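Local coordinates for peptidase M16 inactive domain family protein (Pseudomonas fluorescens, PDB 3GWB) that is probably a catalytically inactive homologue of M16-family zinc metallopeptidases, though hydrolase activity is not excluded, at residues 136-139 / 140-144; 152-155 / 156-159. All blocks are in the same frame, centred on the assembly; numbering follows the deposited sequence.

Interaction 1. Residues 136-139 / 140-144; sequences MLAG and FEYQK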
# COMPACT_ATOMS: atom_id res chain seq x y z
N MSE A 136 11.57 8.87 -7.41
CA MSE A 136 10.73 10.06 -7.31
C MSE A 136 10.56 10.63 -8.72
O MSE A 136 9.48 11.09 -9.09
CB MSE A 136 11.38 11.12 -6.41
CG MSE A 136 11.31 10.80 -4.91
SE MSE A 136 12.15 12.05 -3.88
CE MSE A 136 10.83 13.24 -3.58
N LEU A 137 11.63 10.59 -9.51
CA LEU A 137 11.56 11.07 -10.89
C LEU A 137 10.61 10.18 -11.67
O LEU A 137 9.83 10.66 -12.50
CB LEU A 137 12.95 11.06 -11.53
CG LEU A 137 13.94 12.08 -10.98
CD1 LEU A 137 15.29 11.91 -11.67
CD2 LEU A 137 13.41 13.48 -11.19
N ALA A 138 10.69 8.88 -11.43
CA ALA A 138 9.81 7.94 -12.11
C ALA A 138 8.38 8.25 -11.69
O ALA A 138 7.44 8.16 -12.49
CB ALA A 138 10.17 6.51 -11.73
N GLY A 139 8.22 8.60 -10.42
CA GLY A 139 6.90 8.94 -9.90
C GLY A 139 6.26 10.10 -10.63
O GLY A 139 5.07 10.07 -10.91
N PHE A 140 7.04 11.13 -10.94
CA PHE A 140 6.51 12.30 -11.65
C PHE A 140 5.98 11.91 -13.02
O PHE A 140 4.99 12.47 -13.50
CB PHE A 140 7.58 13.38 -11.81
CG PHE A 140 8.08 13.94 -10.52
CD1 PHE A 140 7.19 14.35 -9.53
CD2 PHE A 140 9.45 14.04 -10.27
CE1 PHE A 140 7.65 14.88 -8.33
CE2 PHE A 140 9.92 14.57 -9.07
CZ PHE A 140 9.02 14.98 -8.10
N GLU A 141 6.64 10.95 -13.66
CA GLU A 141 6.23 10.48 -14.98
C GLU A 141 4.90 9.75 -14.89
O GLU A 141 4.00 9.99 -15.69
CB GLU A 141 7.29 9.55 -15.56
CG GLU A 141 8.62 10.24 -15.82
CD GLU A 141 8.50 11.40 -16.79
OE1 GLU A 141 8.23 11.15 -17.98
OE2 GLU A 141 8.66 12.56 -16.36
N TYR A 142 4.77 8.86 -13.91
CA TYR A 142 3.54 8.11 -13.71
C TYR A 142 2.39 9.07 -13.42
O TYR A 142 1.28 8.89 -13.92
CB TYR A 142 3.69 7.14 -12.54
CG TYR A 142 4.64 5.98 -12.79
CD1 TYR A 142 4.36 5.03 -13.77
CD2 TYR A 142 5.80 5.83 -12.04
CE1 TYR A 142 5.21 3.94 -13.98
CE2 TYR A 142 6.66 4.76 -12.24
CZ TYR A 142 6.36 3.81 -13.22
OH TYR A 142 7.20 2.74 -13.42
N GLN A 143 2.67 10.09 -12.62
CA GLN A 143 1.68 11.09 -12.22
C GLN A 143 0.95 11.79 -13.36
O GLN A 143 -0.25 12.05 -13.25
CB GLN A 143 2.34 12.15 -11.33
CG GLN A 143 2.26 11.87 -9.85
CD GLN A 143 3.05 12.88 -9.04
OE1 GLN A 143 3.11 14.06 -9.39
NE2 GLN A 143 3.66 12.42 -7.95
N LYS A 144 1.66 12.11 -14.43
CA LYS A 144 1.04 12.81 -15.55
C LYS A 144 0.12 11.92 -16.39
O LYS A 144 -0.50 12.38 -17.34
CB LYS A 144 2.10 13.46 -16.43
CG LYS A 144 3.33 12.62 -16.68
CD LYS A 144 4.45 13.48 -17.27
CE LYS A 144 5.70 12.66 -17.53
NZ LYS A 144 6.84 13.51 -17.97
O HOH W 1 10.33 12.77 -13.92
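F140 N closes a helical turn on M136 O at 3.1 Å and Q143 N another on G139 O at 2.9 Å, the i to i+4 pattern of an alpha-helix, here the last turns of helix 126-143 before the chain leaves it at K144. M136 O has a second neighbour, the F140 ring: the oxygen sits over one face, displaced toward the rim. CG of F140 stands anti to its own carbonyl carbon (chi1 -63°), which folds the ring back along the helix to reach this oxygen. L137 crosses the same ring obliquely, CD2 to F140 CD2 at 4.1 Å, while D170 and I176 touch both M136 and F140. Two residues on, A138 CB lies 4.0 Å from Y142 CE2. E141 is buried, its chain bent at chi2 (-60°), and its carboxylate is tied down from two directions. A water donates to L137 O at 2.6 Å and also to E141 OE2, bridging the carboxylate to a carbonyl whose helix bond from E141 N is weak. K144 forms the salt bridge. In the second subunit, Y297 packs on L137 and Q317 on E141 and Y142, which places this face at the dimer interface; R319 there adds a long, weak ion pair to E141 OE1. With an alanine in place of E141, K144 would probably lose its carboxylate mate, close to the like charge of R319 of the second subunit, and the water its second acceptor. K144 NZ straddles both carboxylate oxygens from their syn side, 2.7 Å from E141 OE1 and 2.6 Å from E141 OE2, yet about 35° out of the plane at OE2.

Interaction 2. Residues 152-155 / 156-159; sequences SLEL and MKRL
Two successive turns of the alpha-helix 147-160, which packs against the mixed sheet containing strands 249-257, 311-319 and 414-419, make up this contact. M156 N donates to S152 O at 2.9 Å, and L159 N to L155 O at 3.0 Å; R158 N and K157 N continue the i to i+4 series. Toward the sheet the contact is largely apolar. L155 and L159 are one turn apart, with L155 CD1 4.3 Å from L159 CD1, and both are buried against A255 and V414, L155 also meeting M253, V416 and M313. M156 follows the helix differently: CB and CG lie against S152 O, and the bends at chi2 and chi3 belong to the selenium end, which leads away. Charged groups gather around E154. Its CG is anti to the backbone N (chi1 172°), and a bend at chi2 then swings the carboxylate along the helix toward the next turn. There OE2 forms a salt bridge with R158 NE at 2.6 Å, although the N-H points poorly at it (122°) and the hydrogen bond is weak. The two planes stand 70° apart, and the guanidinium does not meet the carboxylate in a flat, two-bond pairing. NH1 of R158 is left to reach S239 in a further weak hydrogen bond. The extended K157 chain crosses E154 at about a right angle, leaving NZ 4.4 Å from E154 OE1, too far for a salt bridge. A water spans the gap, donating to E154 OE1 at 2.6 Å and accepting from K157 NZ at 2.8 Å.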
# COMPACT_ATOMS: atom_id res chain seq x y z
N SER A 152 -5.66 17.60 -9.06
CA SER A 152 -5.35 17.92 -7.67
C SER A 152 -4.21 18.93 -7.56
O SER A 152 -4.33 19.93 -6.85
CB SER A 152 -4.99 16.65 -6.91
OG SER A 152 -4.74 16.93 -5.55
N LEU A 153 -3.11 18.68 -8.27
CA LEU A 153 -1.96 19.59 -8.23
C LEU A 153 -2.37 21.00 -8.64
O LEU A 153 -2.00 21.98 -8.00
CB LEU A 153 -0.85 19.09 -9.16
CG LEU A 153 -0.19 17.76 -8.80
CD1 LEU A 153 0.95 17.48 -9.77
CD2 LEU A 153 0.34 17.81 -7.37
N GLU A 154 -3.15 21.09 -9.72
CA GLU A 154 -3.63 22.38 -10.22
C GLU A 154 -4.60 23.03 -9.24
O GLU A 154 -4.55 24.24 -9.02
CB GLU A 154 -4.32 22.19 -11.58
CG GLU A 154 -5.04 23.42 -12.13
CD GLU A 154 -4.11 24.60 -12.39
OE1 GLU A 154 -2.92 24.36 -12.69
OE2 GLU A 154 -4.58 25.76 -12.32
N LEU A 155 -5.47 22.22 -8.64
CA LEU A 155 -6.45 22.74 -7.68
C LEU A 155 -5.75 23.35 -6.47
O LEU A 155 -6.14 24.41 -5.99
CB LEU A 155 -7.40 21.63 -7.24
CG LEU A 155 -8.50 22.01 -6.25
CD1 LEU A 155 -9.29 23.20 -6.77
CD2 LEU A 155 -9.43 20.82 -6.02
N MSE A 156 -4.71 22.68 -5.98
CA MSE A 156 -3.97 23.19 -4.84
C MSE A 156 -3.24 24.48 -5.20
O MSE A 156 -3.00 25.32 -4.33
CB MSE A 156 -2.98 22.14 -4.31
CG MSE A 156 -3.64 21.00 -3.53
SE MSE A 156 -4.57 21.54 -2.06
CE MSE A 156 -3.26 21.62 -0.82
N LYS A 157 -2.88 24.65 -6.47
CA LYS A 157 -2.21 25.87 -6.91
C LYS A 157 -3.17 27.05 -6.89
O LYS A 157 -2.83 28.14 -6.42
CB LYS A 157 -1.66 25.71 -8.33
CG LYS A 157 -0.59 24.63 -8.49
CD LYS A 157 -0.13 24.54 -9.94
CE LYS A 157 0.81 23.36 -10.15
NZ LYS A 157 1.17 23.19 -11.58
N ARG A 158 -4.37 26.84 -7.43
CA ARG A 158 -5.39 27.89 -7.48
C ARG A 158 -5.87 28.28 -6.09
O ARG A 158 -6.17 29.44 -5.83
CB ARG A 158 -6.58 27.40 -8.32
CG ARG A 158 -6.31 27.36 -9.83
CD ARG A 158 -7.32 26.49 -10.54
NE ARG A 158 -7.11 26.47 -11.99
CZ ARG A 158 -7.62 27.38 -12.82
NH1 ARG A 158 -8.36 28.37 -12.35
NH2 ARG A 158 -7.36 27.30 -14.12
N LEU A 159 -5.93 27.30 -5.20
CA LEU A 159 -6.39 27.50 -3.84
C LEU A 159 -5.41 28.27 -2.95
O LEU A 159 -5.82 29.18 -2.21
CB LEU A 159 -6.66 26.13 -3.20
CG LEU A 159 -7.99 25.86 -2.48
CD1 LEU A 159 -9.13 25.97 -3.46
CD2 LEU A 159 -7.95 24.46 -1.87
O HOH W 2 -1.26 22.34 -12.56

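Helices 126-143 and 147-160 follow each other in the chain, and the centres of interactions 1 and 2 lie about 18 Å apart; Q143 of the first packs on L153 of the second. Interaction 1 is a surface contact, part of it packed by the second subunit, though E141 is buried. Interaction 2 is partly buried within its own chain, with no other subunit touching it. Both place a glutamate between a basic residue and a bridging water. At 136-144 that water links the carboxylate to a backbone carbonyl near the dimer interface; at 152-159 it joins two charged side chains, while L155 and L159 pack on the sheet.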